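Local coordinates for acetoin utilization protein (Exiguobacterium sibiricum, PDB 2Q04), which is probably a GNAT-family acetyltransferase that moves acetyl groups from acetyl-CoA, perhaps in acetoin utilization, at residues G90-I95 with P193-H198; Y94-G99 with E127-L132. All coordinates share one frame; numbering follows the deposited sequence.

In the fold
The two contacts share Tyr-94 and Ile-95, where the loop of contact 1 turns into the strand of contact 2, and their centres lie about 10 Å apart. They also touch directly: Val-195 CG1 of the helix in contact 1 is 3.9 Å from Leu-130 CB in contact 2. Each carries one calcium ligand, Gly-90 O for one ion and Gly-99 O for the other, and the ions are about 17 Å apart between centres. The centre of contact 1 lies about 19 Å from the centre of the chain, that of contact 2 about 10 Å. Contact 2 is buried and belongs to the strand pair that, in GNAT enzymes, diverges around acetyl-CoA, so its calcium end probably lies toward the cofactor cleft.

Contact 1: residues G90-I95 with P193-H198; sequences GNNPYI and PEVVAH. With CA (calcium ion), chain H.
Asn-92 and Tyr-94 receive Val-195 from the first turn of the C-terminal helix 193-203, while Asn-92 and Ile-95 meet His-198 one turn later. The loop side is shaped by an Asx turn: Asn-92 OD1 accepts the backbone N of Tyr-94 at 3.0 Å, with an angle of 151° at the hydrogen. This bond fixes the rotation of the amide: OD1 is taken up within the loop, and ND2 is turned to the helix. The Asn-92 side chain reaches across because its CG is anti to the backbone N (chi1 -165°). ND2 comes to 3.3 Å from His-198 CD2, a packing approach and not a hydrogen bond; the amide and imidazole planes are 24° apart and the two side chains run past each other in opposite directions.

Both methyls of Val-195 meet Tyr-94 CB, CG2 more closely at 3.6 Å. CG2 also meets CD2 of that ring obliquely, although the phenol end of Tyr-94 leads away from the helix. CG1 packs in addition against Ile-95 CG1 at 4.0 Å, with the amide of Asn-92 also nearby. Ile-95 then extends its chain fully, which carries CD1 to 3.5 Å from His-198 CD2, the two side chains crossing at about a right angle.

No hydrogen bond joins the two segments themselves, so the evidence here is for van der Waals packing. NE2 of His-198 is hydrogen-bonded to Glu-89 O, just before the loop segment. The same ring nears Gly-90, whose CA is 4.1 Å from His-198 NE2, and Gly-90 O binds a calcium ion at 2.4 Å, with Ser-88 O as the other protein ligand.

Contact 2: residues Y94-G99 with E127-L132; sequences YILELG and EHYLIL. With CA (calcium ion), chain G.
Leu-96 fills the hollow beside the ring of Tyr-129 where strand 95-103 pairs in parallel with strand 130-135, the two strands of a beta-alpha-beta unit in the GNAT fold. Its CB is 3.9 Å from Tyr-129 CD1, and Leu-96 CD2 rides over one face of that ring, 4.3 Å above the plane and toward the rim. With an alanine at Tyr-129 the ring and its hydroxyl are gone, which is likely to open a gap beside Leu-96 CD2 and leave Gly-1 N without this hydrogen-bond partner. Further along, Leu-98 CB fits against Ile-131 CG2 at 4.0 Å.

The other face is shaped by Leu-132, whose CG sits between backbone N and carbonyl carbon (chi1 61°). This torsion brings the branch point toward strand 95-103, where Leu-132 CD2 reaches Ile-95 CG2 at 3.8 Å and CD1 abuts Glu-97 CG at the same 3.8 Å. Four backbone bonds fix this register, from Leu-130 N to Tyr-94 O (2.8 Å) through to Leu-98 N with Leu-132 O. The short strand axes cross at -34°, an ordinary sheet twist between strands still fully bonded; any parting around a cofactor, as in GNAT relatives, probably begins beyond Gly-99. Glu-97 OE2 and Leu-98 O both accept from a water that binds the calcium ion held by Gly-99 O and Thr-134 O.

Around the pair, strand 71-79 flanks strand 95-103 and brings Phe-78 onto Leu-96, Leu-98 and Ile-131; strand 182-187 borders strand 130-135, and helix 193-203 lies over Ile-95 and Leu-130.

Contact 1: residues G90-I95 with P193-H198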
ATOM      1  N   GLY A  90      12.264   9.503 -13.759  1.00 55.33           N
ATOM      2  CA  GLY A  90      12.276  10.945 -13.581  1.00 55.71           C
ATOM      3  C   GLY A  90      12.614  11.359 -12.166  1.00 56.43           C
ATOM      4  O   GLY A  90      12.709  10.526 -11.268  1.00 56.93           O
ATOM      5  N   ASN A  91      12.794  12.658 -11.970  1.00 56.75           N
ATOM      6  CA  ASN A  91      13.142  13.196 -10.672  1.00 56.98           C
ATOM      7  C   ASN A  91      11.939  13.846 -10.023  1.00 57.42           C
ATOM      8  O   ASN A  91      11.856  15.071  -9.935  1.00 58.23           O
ATOM      9  CB  ASN A  91      14.264  14.218 -10.817  1.00 56.64           C
ATOM     10  CG  ASN A  91      14.692  14.793  -9.509  1.00 56.93           C
ATOM     11  OD1 ASN A  91      14.252  14.350  -8.448  1.00 60.03           O
ATOM     12  ND2 ASN A  91      15.552  15.794  -9.562  1.00 60.54           N
ATOM     13  N   ASN A  92      11.010  13.023  -9.552  1.00 57.46           N
ATOM     14  CA  ASN A  92       9.801  13.524  -8.920  1.00 57.32           C
ATOM     15  C   ASN A  92       9.624  12.951  -7.503  1.00 57.32           C
ATOM     16  O   ASN A  92       9.116  11.835  -7.339  1.00 58.34           O
ATOM     17  CB  ASN A  92       8.585  13.192  -9.778  1.00 57.63           C
ATOM     18  CG  ASN A  92       7.359  13.972  -9.375  1.00 57.19           C
ATOM     19  OD1 ASN A  92       7.202  14.346  -8.218  1.00 57.09           O
ATOM     20  ND2 ASN A  92       6.476  14.210 -10.325  1.00 57.70           N
ATOM     21  N   PRO A  93      10.008  13.740  -6.468  1.00 56.08           N
ATOM     22  CA  PRO A  93       9.904  13.310  -5.073  1.00 55.38           C
ATOM     23  C   PRO A  93       8.469  13.394  -4.483  1.00 55.41           C
ATOM     24  O   PRO A  93       8.271  13.077  -3.298  1.00 55.31           O
ATOM     25  CB  PRO A  93      10.838  14.276  -4.344  1.00 55.83           C
ATOM     26  CG  PRO A  93      10.823  15.511  -5.168  1.00 55.66           C
ATOM     27  CD  PRO A  93      10.589  15.093  -6.589  1.00 55.60           C
ATOM     28  N   TYR A  94       7.492  13.823  -5.296  1.00 55.22           N
ATOM     29  CA  TYR A  94       6.092  13.910  -4.847  1.00 55.29           C
ATOM     30  C   TYR A  94       5.306  12.650  -5.208  1.00 55.89           C
ATOM     31  O   TYR A  94       4.115  12.561  -4.940  1.00 55.62           O
ATOM     32  CB  TYR A  94       5.408  15.134  -5.455  1.00 55.43           C
ATOM     33  CG  TYR A  94       6.026  16.453  -5.032  1.00 56.60           C
ATOM     34  CD1 TYR A  94       5.729  17.013  -3.795  1.00 57.38           C
ATOM     35  CD2 TYR A  94       6.900  17.132  -5.867  1.00 55.06           C
ATOM     36  CE1 TYR A  94       6.291  18.195  -3.400  1.00 56.88           C
ATOM     37  CE2 TYR A  94       7.460  18.312  -5.487  1.00 55.93           C
ATOM     38  CZ  TYR A  94       7.155  18.849  -4.244  1.00 56.68           C
ATOM     39  OH  TYR A  94       7.716  20.044  -3.851  1.00 57.53           O
ATOM     40  N   ILE A  95       5.975  11.687  -5.832  1.00 56.03           N
ATOM     41  CA  ILE A  95       5.341  10.427  -6.166  1.00 56.23           C
ATOM     42  C   ILE A  95       5.777   9.336  -5.179  1.00 56.06           C
ATOM     43  O   ILE A  95       6.968   9.024  -5.055  1.00 55.60           O
ATOM     44  CB  ILE A  95       5.636  10.010  -7.627  1.00 56.07           C
ATOM     45  CG1 ILE A  95       4.910  10.962  -8.586  1.00 56.40           C
ATOM     46  CG2 ILE A  95       5.180   8.559  -7.880  1.00 57.59           C
ATOM     47  CD1 ILE A  95       5.119  10.656 -10.046  1.00 57.23           C
ATOM     48  N   PRO A 193      -0.107  20.196 -10.502  1.00 57.03           N
ATOM     49  CA  PRO A 193      -0.428  19.629 -11.825  1.00 57.11           C
ATOM     50  C   PRO A 193       0.777  18.967 -12.525  1.00 57.00           C
ATOM     51  O   PRO A 193       0.600  18.028 -13.303  1.00 56.65           O
ATOM     52  CB  PRO A 193      -0.898  20.856 -12.629  1.00 56.64           C
ATOM     53  CG  PRO A 193      -1.308  21.848 -11.614  1.00 56.63           C
ATOM     54  CD  PRO A 193      -0.438  21.633 -10.429  1.00 56.85           C
ATOM     55  N   GLU A 194       1.978  19.475 -12.253  1.00 57.19           N
ATOM     56  CA  GLU A 194       3.203  18.944 -12.859  1.00 57.23           C
ATOM     57  C   GLU A 194       3.453  17.511 -12.412  1.00 57.20           C
ATOM     58  O   GLU A 194       3.917  16.688 -13.188  1.00 57.46           O
ATOM     59  CB  GLU A 194       4.411  19.822 -12.491  1.00 57.41           C
ATOM     60  CG  GLU A 194       4.402  21.216 -13.131  1.00 59.19           C
ATOM     61  CD  GLU A 194       3.359  22.152 -12.523  1.00 61.38           C
ATOM     62  OE1 GLU A 194       2.994  21.959 -11.346  1.00 62.59           O
ATOM     63  OE2 GLU A 194       2.918  23.089 -13.225  1.00 63.06           O
ATOM     64  N   VAL A 195       3.150  17.231 -11.151  1.00 56.77           N
ATOM     65  CA  VAL A 195       3.308  15.902 -10.597  1.00 57.01           C
ATOM     66  C   VAL A 195       2.299  14.931 -11.237  1.00 57.22           C
ATOM     67  O   VAL A 195       2.628  13.783 -11.536  1.00 57.06           O
ATOM     68  CB  VAL A 195       3.098  15.916  -9.068  1.00 56.58           C
ATOM     69  CG1 VAL A 195       3.131  14.494  -8.501  1.00 56.36           C
ATOM     70  CG2 VAL A 195       4.150  16.794  -8.395  1.00 57.48           C
ATOM     71  N   VAL A 196       1.075  15.410 -11.433  1.00 57.23           N
ATOM     72  CA  VAL A 196       0.033  14.607 -12.037  1.00 57.25           C
ATOM     73  C   VAL A 196       0.354  14.323 -13.495  1.00 57.01           C
ATOM     74  O   VAL A 196       0.106  13.225 -13.994  1.00 56.56           O
ATOM     75  CB  VAL A 196      -1.334  15.303 -11.950  1.00 57.19           C
ATOM     76  CG1 VAL A 196      -2.374  14.561 -12.801  1.00 57.11           C
ATOM     77  CG2 VAL A 196      -1.789  15.389 -10.499  1.00 57.05           C
ATOM     78  N   ALA A 197       0.896  15.324 -14.180  1.00 56.96           N
ATOM     79  CA  ALA A 197       1.269  15.172 -15.581  1.00 56.91           C
ATOM     80  C   ALA A 197       2.364  14.134 -15.728  1.00 56.61           C
ATOM     81  O   ALA A 197       2.379  13.376 -16.688  1.00 56.15           O
ATOM     82  CB  ALA A 197       1.723  16.502 -16.156  1.00 57.11           C
ATOM     83  N   HIS A 198       3.299  14.123 -14.778  1.00 56.58           N
ATOM     84  CA  HIS A 198       4.375  13.157 -14.781  1.00 56.86           C
ATOM     85  C   HIS A 198       3.818  11.765 -14.590  1.00 57.04           C
ATOM     86  O   HIS A 198       4.225  10.830 -15.261  1.00 57.13           O
ATOM     87  CB  HIS A 198       5.367  13.473 -13.682  1.00 56.62           C
ATOM     88  CG  HIS A 198       6.553  12.563 -13.661  1.00 57.91           C
ATOM     89  ND1 HIS A 198       7.313  12.310 -14.777  1.00 61.25           N
ATOM     90  CD2 HIS A 198       7.160  11.916 -12.641  1.00 60.61           C
ATOM     91  CE1 HIS A 198       8.313  11.507 -14.454  1.00 60.85           C
ATOM     92  NE2 HIS A 198       8.245  11.258 -13.164  1.00 59.02           N
TER
HETATM   93 CA    CA H 212      11.946   9.182  -9.388  1.00 68.69          CA

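Contact 2: residues Y94-G99 with E127-L132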
ATOM      1  N   TYR A  94       7.492  13.823  -5.296  1.00 55.22           N
ATOM      2  CA  TYR A  94       6.092  13.910  -4.847  1.00 55.29           C
ATOM      3  C   TYR A  94       5.306  12.650  -5.208  1.00 55.89           C
ATOM      4  O   TYR A  94       4.115  12.561  -4.940  1.00 55.62           O
ATOM      5  CB  TYR A  94       5.408  15.134  -5.455  1.00 55.43           C
ATOM      6  CG  TYR A  94       6.026  16.453  -5.032  1.00 56.60           C
ATOM      7  CD1 TYR A  94       5.729  17.013  -3.795  1.00 57.38           C
ATOM      8  CD2 TYR A  94       6.900  17.132  -5.867  1.00 55.06           C
ATOM      9  CE1 TYR A  94       6.291  18.195  -3.400  1.00 56.88           C
ATOM     10  CE2 TYR A  94       7.460  18.312  -5.487  1.00 55.93           C
ATOM     11  CZ  TYR A  94       7.155  18.849  -4.244  1.00 56.68           C
ATOM     12  OH  TYR A  94       7.716  20.044  -3.851  1.00 57.53           O
ATOM     13  N   ILE A  95       5.975  11.687  -5.832  1.00 56.03           N
ATOM     14  CA  ILE A  95       5.341  10.427  -6.166  1.00 56.23           C
ATOM     15  C   ILE A  95       5.777   9.336  -5.179  1.00 56.06           C
ATOM     16  O   ILE A  95       6.968   9.024  -5.055  1.00 55.60           O
ATOM     17  CB  ILE A  95       5.636  10.010  -7.627  1.00 56.07           C
ATOM     18  CG1 ILE A  95       4.910  10.962  -8.586  1.00 56.40           C
ATOM     19  CG2 ILE A  95       5.180   8.559  -7.880  1.00 57.59           C
ATOM     20  CD1 ILE A  95       5.119  10.656 -10.046  1.00 57.23           C
ATOM     21  N   LEU A  96       4.798   8.801  -4.449  1.00 56.19           N
ATOM     22  CA  LEU A  96       5.036   7.815  -3.415  1.00 56.23           C
ATOM     23  C   LEU A  96       4.276   6.548  -3.761  1.00 55.99           C
ATOM     24  O   LEU A  96       3.213   6.610  -4.355  1.00 56.22           O
ATOM     25  CB  LEU A  96       4.540   8.362  -2.073  1.00 56.65           C
ATOM     26  CG  LEU A  96       4.981   7.637  -0.805  1.00 57.05           C
ATOM     27  CD1 LEU A  96       6.479   7.775  -0.593  1.00 59.06           C
ATOM     28  CD2 LEU A  96       4.230   8.188   0.385  1.00 57.36           C
ATOM     29  N   GLU A  97       4.822   5.398  -3.401  1.00 56.34           N
ATOM     30  CA  GLU A  97       4.138   4.142  -3.670  1.00 57.01           C
ATOM     31  C   GLU A  97       3.616   3.486  -2.396  1.00 56.32           C
ATOM     32  O   GLU A  97       4.324   3.377  -1.410  1.00 54.49           O
ATOM     33  CB  GLU A  97       5.044   3.158  -4.428  1.00 56.39           C
ATOM     34  CG  GLU A  97       4.291   1.872  -4.884  1.00 57.42           C
ATOM     35  CD  GLU A  97       5.210   0.797  -5.432  1.00 58.25           C
ATOM     36  OE1 GLU A  97       6.428   1.028  -5.491  1.00 60.05           O
ATOM     37  OE2 GLU A  97       4.707  -0.295  -5.773  1.00 61.15           O
ATOM     38  N   LEU A  98       2.339   3.140  -2.417  1.00 56.87           N
ATOM     39  CA  LEU A  98       1.779   2.256  -1.446  1.00 57.42           C
ATOM     40  C   LEU A  98       2.246   0.887  -1.863  1.00 57.37           C
ATOM     41  O   LEU A  98       1.732   0.315  -2.823  1.00 57.57           O
ATOM     42  CB  LEU A  98       0.238   2.345  -1.473  1.00 58.42           C
ATOM     43  CG  LEU A  98      -0.577   1.618  -0.381  1.00 58.33           C
ATOM     44  CD1 LEU A  98      -2.050   1.979  -0.517  1.00 57.76           C
ATOM     45  CD2 LEU A  98      -0.399   0.092  -0.439  1.00 59.54           C
ATOM     46  N   GLY A  99       3.327   0.434  -1.256  1.00 58.20           N
ATOM     47  CA  GLY A  99       3.974  -0.804  -1.674  1.00 58.52           C
ATOM     48  C   GLY A  99       3.039  -1.977  -1.621  1.00 59.00           C
ATOM     49  O   GLY A  99       2.708  -2.562  -2.647  1.00 57.63           O
ATOM     50  N   GLU A 127      -1.215  14.474   1.847  1.00 54.41           N
ATOM     51  CA  GLU A 127      -1.898  15.299   0.850  1.00 55.28           C
ATOM     52  C   GLU A 127      -0.924  15.949  -0.115  1.00 55.00           C
ATOM     53  O   GLU A 127      -1.332  16.484  -1.143  1.00 55.35           O
ATOM     54  CB  GLU A 127      -2.747  16.375   1.533  1.00 55.29           C
ATOM     55  CG  GLU A 127      -3.921  15.819   2.357  1.00 58.53           C
ATOM     56  CD  GLU A 127      -5.014  15.134   1.488  1.00 61.81           C
ATOM     57  OE1 GLU A 127      -4.880  15.114   0.239  1.00 61.30           O
ATOM     58  OE2 GLU A 127      -6.005  14.635   2.067  1.00 62.49           O
ATOM     59  N   HIS A 128       0.369  15.894   0.210  1.00 54.43           N
ATOM     60  CA  HIS A 128       1.399  16.482  -0.639  1.00 54.59           C
ATOM     61  C   HIS A 128       1.956  15.475  -1.650  1.00 54.26           C
ATOM     62  O   HIS A 128       2.775  15.828  -2.503  1.00 52.82           O
ATOM     63  CB  HIS A 128       2.527  17.038   0.217  1.00 54.09           C
ATOM     64  CG  HIS A 128       2.109  18.169   1.099  1.00 55.36           C
ATOM     65  ND1 HIS A 128       2.232  19.491   0.725  1.00 55.22           N
ATOM     66  CD2 HIS A 128       1.544  18.178   2.331  1.00 54.56           C
ATOM     67  CE1 HIS A 128       1.776  20.263   1.694  1.00 55.10           C
ATOM     68  NE2 HIS A 128       1.352  19.492   2.678  1.00 55.35           N
ATOM     69  N   TYR A 129       1.496  14.228  -1.563  1.00 55.20           N
ATOM     70  CA  TYR A 129       1.984  13.170  -2.447  1.00 55.17           C
ATOM     71  C   TYR A 129       0.921  12.680  -3.389  1.00 55.22           C
ATOM     72  O   TYR A 129      -0.270  12.726  -3.085  1.00 54.80           O
ATOM     73  CB  TYR A 129       2.495  11.982  -1.630  1.00 55.27           C
ATOM     74  CG  TYR A 129       3.732  12.273  -0.835  1.00 55.80           C
ATOM     75  CD1 TYR A 129       4.994  12.143  -1.403  1.00 57.36           C
ATOM     76  CD2 TYR A 129       3.647  12.657   0.488  1.00 56.26           C
ATOM     77  CE1 TYR A 129       6.137  12.399  -0.669  1.00 56.88           C
ATOM     78  CE2 TYR A 129       4.778  12.923   1.231  1.00 57.50           C
ATOM     79  CZ  TYR A 129       6.022  12.797   0.653  1.00 57.01           C
ATOM     80  OH  TYR A 129       7.155  13.067   1.401  1.00 56.20           O
ATOM     81  N   LEU A 130       1.358  12.268  -4.571  1.00 56.51           N
ATOM     82  CA  LEU A 130       0.559  11.459  -5.442  1.00 57.12           C
ATOM     83  C   LEU A 130       0.930   9.997  -5.109  1.00 57.95           C
ATOM     84  O   LEU A 130       2.073   9.558  -5.350  1.00 58.04           O
ATOM     85  CB  LEU A 130       0.861  11.788  -6.925  1.00 57.22           C
ATOM     86  CG  LEU A 130      -0.062  11.136  -7.973  1.00 56.36           C
ATOM     87  CD1 LEU A 130      -0.003  11.885  -9.327  1.00 55.67           C
ATOM     88  CD2 LEU A 130       0.277   9.658  -8.155  1.00 57.04           C
ATOM     89  N   ILE A 131       0.004   9.286  -4.463  1.00 57.67           N
ATOM     90  CA  ILE A 131       0.274   7.929  -3.986  1.00 57.61           C
ATOM     91  C   ILE A 131      -0.305   6.893  -4.950  1.00 57.28           C
ATOM     92  O   ILE A 131      -1.516   6.725  -5.041  1.00 57.49           O
ATOM     93  CB  ILE A 131      -0.315   7.704  -2.550  1.00 57.69           C
ATOM     94  CG1 ILE A 131       0.182   8.798  -1.598  1.00 56.95           C
ATOM     95  CG2 ILE A 131       0.070   6.300  -2.008  1.00 55.46           C
ATOM     96  CD1 ILE A 131      -0.572   8.853  -0.274  1.00 58.15           C
ATOM     97  N   LEU A 132       0.566   6.220  -5.678  1.00 57.04           N
ATOM     98  CA  LEU A 132       0.140   5.208  -6.608  1.00 56.80           C
ATOM     99  C   LEU A 132       0.370   3.838  -6.016  1.00 56.44           C
ATOM    100  O   LEU A 132       1.110   3.691  -5.058  1.00 57.14           O
ATOM    101  CB  LEU A 132       0.882   5.361  -7.964  1.00 56.84           C
ATOM    102  CG  LEU A 132       2.435   5.228  -8.014  1.00 57.18           C
ATOM    103  CD1 LEU A 132       2.895   3.770  -7.916  1.00 56.38           C
ATOM    104  CD2 LEU A 132       2.963   5.846  -9.298  1.00 56.89           C
TER
HETATM  105 CA    CA G 211       1.764  -3.456  -4.732  1.00 48.61          CA
HETATM  106  O   HOH W   1       2.252  -0.912  -5.292  1.00 40.53           O
HETATM  107  O   HOH W   2      -0.270  -2.531  -3.764  1.00 30.05           O
HETATM  108  O   HOH W   3       3.875  -4.865  -5.717  1.00 39.98           O